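Local coordinates for protein N-acetylmuramoyl-L-alanine amidase XlyA (Bacillus subtilis, PDB 3RDR) that cleaves the amide link between N-acetylmuramoyl residues and L-amino acids of cell-wall peptidoglycan, here represented by its zinc-dependent catalytic domain, at residues I29-T34 against E140-L145. Sequence-based numbering, arbitrary orientation.
With ZN (zinc ion), chain B.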
loop_
_atom_site.group_PDB
_atom_site.type_symbol
_atom_site.label_atom_id
_atom_site.label_comp_id
_atom_site.label_asym_id
_atom_site.label_seq_id
_atom_site.Cartn_x
_atom_site.Cartn_y
_atom_site.Cartn_z
ATOM N N ILE A 29 2.016 -5.591 -7.266
ATOM C CA ILE A 29 1.736 -4.380 -6.510
ATOM C C ILE A 29 0.281 -4.532 -6.072
ATOM O O ILE A 29 -0.624 -4.634 -6.905
ATOM C CB ILE A 29 1.914 -3.124 -7.377
ATOM C CG1 ILE A 29 3.394 -2.965 -7.737
ATOM C CG2 ILE A 29 1.422 -1.889 -6.630
ATOM C CD1 ILE A 29 3.682 -1.831 -8.715
ATOM N N THR A 30 0.068 -4.581 -4.759
ATOM C CA THR A 30 -1.260 -4.759 -4.186
ATOM C C THR A 30 -1.825 -3.454 -3.617
ATOM O O THR A 30 -1.208 -2.814 -2.767
ATOM C CB THR A 30 -1.218 -5.836 -3.086
ATOM O OG1 THR A 30 -0.700 -7.054 -3.641
ATOM C CG2 THR A 30 -2.614 -6.102 -2.528
ATOM N N VAL A 31 -3.013 -3.074 -4.080
ATOM C CA VAL A 31 -3.656 -1.829 -3.647
ATOM C C VAL A 31 -4.734 -2.011 -2.587
ATOM O O VAL A 31 -5.571 -2.906 -2.690
ATOM C CB VAL A 31 -4.283 -1.101 -4.858
ATOM C CG1 VAL A 31 -4.903 0.225 -4.418
ATOM C CG2 VAL A 31 -3.223 -0.877 -5.924
ATOM N N HIS A 32 -4.705 -1.142 -1.576
ATOM C CA HIS A 32 -5.665 -1.165 -0.473
ATOM C C HIS A 32 -6.271 0.229 -0.272
ATOM O O HIS A 32 -5.797 1.216 -0.832
ATOM C CB HIS A 32 -4.978 -1.519 0.858
ATOM C CG HIS A 32 -4.180 -2.787 0.842
ATOM N ND1 HIS A 32 -4.638 -3.961 1.400
ATOM C CD2 HIS A 32 -2.921 -3.045 0.412
ATOM C CE1 HIS A 32 -3.698 -4.885 1.320
ATOM N NE2 HIS A 32 -2.645 -4.354 0.725
ATOM N N ASN A 33 -7.312 0.285 0.553
ATOM C CA ASN A 33 -7.972 1.531 0.944
ATOM C C ASN A 33 -8.071 1.345 2.456
ATOM O O ASN A 33 -8.522 0.299 2.912
ATOM C CB ASN A 33 -9.376 1.654 0.331
ATOM C CG ASN A 33 -9.358 2.213 -1.091
ATOM O OD1 ASN A 33 -10.393 2.269 -1.757
ATOM N ND2 ASN A 33 -8.187 2.636 -1.558
ATOM N N THR A 34 -7.646 2.339 3.229
ATOM C CA THR A 34 -7.654 2.234 4.689
ATOM C C THR A 34 -9.018 2.039 5.356
ATOM O O THR A 34 -9.090 1.490 6.460
ATOM C CB THR A 34 -7.011 3.471 5.339
ATOM O OG1 THR A 34 -7.811 4.624 5.052
ATOM C CG2 THR A 34 -5.598 3.693 4.803
ATOM N N GLU A 140 -13.210 -7.462 0.343
ATOM C CA GLU A 140 -13.721 -6.295 -0.370
ATOM C C GLU A 140 -12.847 -5.057 -0.122
ATOM O O GLU A 140 -13.257 -4.104 0.548
ATOM C CB GLU A 140 -15.169 -6.029 0.063
ATOM C CG GLU A 140 -16.156 -5.816 -1.086
ATOM C CD GLU A 140 -16.180 -6.979 -2.069
ATOM O OE1 GLU A 140 -16.272 -8.141 -1.621
ATOM O OE2 GLU A 140 -16.115 -6.731 -3.292
ATOM N N CYS A 141 -11.638 -5.091 -0.673
ATOM C CA CYS A 141 -10.661 -4.013 -0.545
ATOM C C CYS A 141 -9.865 -4.033 -1.842
ATOM O O CYS A 141 -9.517 -5.107 -2.330
ATOM C CB CYS A 141 -9.735 -4.286 0.650
ATOM S SG CYS A 141 -8.368 -3.105 0.841
ATOM N N PRO A 142 -9.546 -2.857 -2.415
ATOM C CA PRO A 142 -9.842 -1.479 -1.997
ATOM C C PRO A 142 -11.317 -1.116 -2.210
ATOM O O PRO A 142 -11.765 -0.921 -3.339
ATOM C CB PRO A 142 -8.897 -0.659 -2.868
ATOM C CG PRO A 142 -8.900 -1.425 -4.150
ATOM C CD PRO A 142 -8.819 -2.869 -3.697
ATOM N N ARG A 143 -12.053 -1.012 -1.109
ATOM C CA ARG A 143 -13.482 -0.735 -1.144
ATOM C C ARG A 143 -13.967 0.417 -2.021
ATOM O O ARG A 143 -15.065 0.343 -2.568
ATOM C CB ARG A 143 -14.009 -0.555 0.288
ATOM C CG ARG A 143 -13.537 0.704 1.004
ATOM C CD ARG A 143 -14.220 0.831 2.356
ATOM N NE ARG A 143 -14.118 2.179 2.908
ATOM C CZ ARG A 143 -14.714 2.579 4.028
ATOM N NH1 ARG A 143 -15.460 1.735 4.726
ATOM N NH2 ARG A 143 -14.574 3.830 4.444
ATOM N N LYS A 144 -13.166 1.467 -2.175
ATOM C CA LYS A 144 -13.578 2.611 -2.990
ATOM C C LYS A 144 -13.106 2.569 -4.440
ATOM O O LYS A 144 -13.435 3.458 -5.232
ATOM C CB LYS A 144 -13.088 3.921 -2.363
ATOM C CG LYS A 144 -13.628 4.195 -0.974
ATOM C CD LYS A 144 -13.489 5.660 -0.613
ATOM C CE LYS A 144 -14.345 6.528 -1.527
ATOM N NZ LYS A 144 -14.340 7.950 -1.108
ATOM N N LEU A 145 -12.338 1.545 -4.791
ATOM C CA LEU A 145 -11.818 1.422 -6.147
ATOM C C LEU A 145 -12.258 0.150 -6.871
ATOM O O LEU A 145 -12.085 0.038 -8.082
ATOM C CB LEU A 145 -10.286 1.485 -6.118
ATOM C CG LEU A 145 -9.566 2.837 -6.203
ATOM C CD1 LEU A 145 -10.378 3.928 -5.540
ATOM C CD2 LEU A 145 -8.191 2.709 -5.557
HETATM ZN ZN ZN B . -6.727 -4.431 2.012
HETATM O O HOH W 1 -10.998 -0.954 1.652
#
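His32 and Cys141 reach the same zinc ion from strand 28-33 and from the loop after helix 133-137, a compact example of a metal site tying strand to loop. His32 offers ND1, 2.2 Å from the zinc, while its NE2 is hydrogen-bonded to His80, so the imidazole is held at both nitrogens and its rotation is fixed. From the other segment, Cys141 SG binds the zinc at 2.4 Å, the sulfur carried there with SG anti to the backbone N (chi1 175°). The sulfur stands oblique to the His32 ring and also accepts a hydrogen bond from Asn33 N, at 3.6 Å from SG, a normal length for a sulfur acceptor (N-H...S 155°); such a donor would be expected to temper the negative charge of a zinc-bound thiolate.

Next along the strand, Asn33 turns its side chain to the loop. Its CG lies 3.4 Å from CB of Pro142, whose preceding peptide bond is cis, and the amide is gripped at both ends: OD1 receives Lys144 N at 2.9 Å in the carbonyl plane, whereas ND2 donates to His32 O from above that carbonyl's plane. One water links Asn33 O to Arg143 N, adding a water-mediated bridge to the two direct hydrogen bonds. CD of Pro142 lies 3.4 Å from Val31 O, and Val31 CG1 meets Leu145 CD2 in an apolar patch that Trp149 extends. With His133 as third protein ligand, the arrangement is the His-His-Cys zinc site of the amidase 2 family, built on the T7 lysozyme fold.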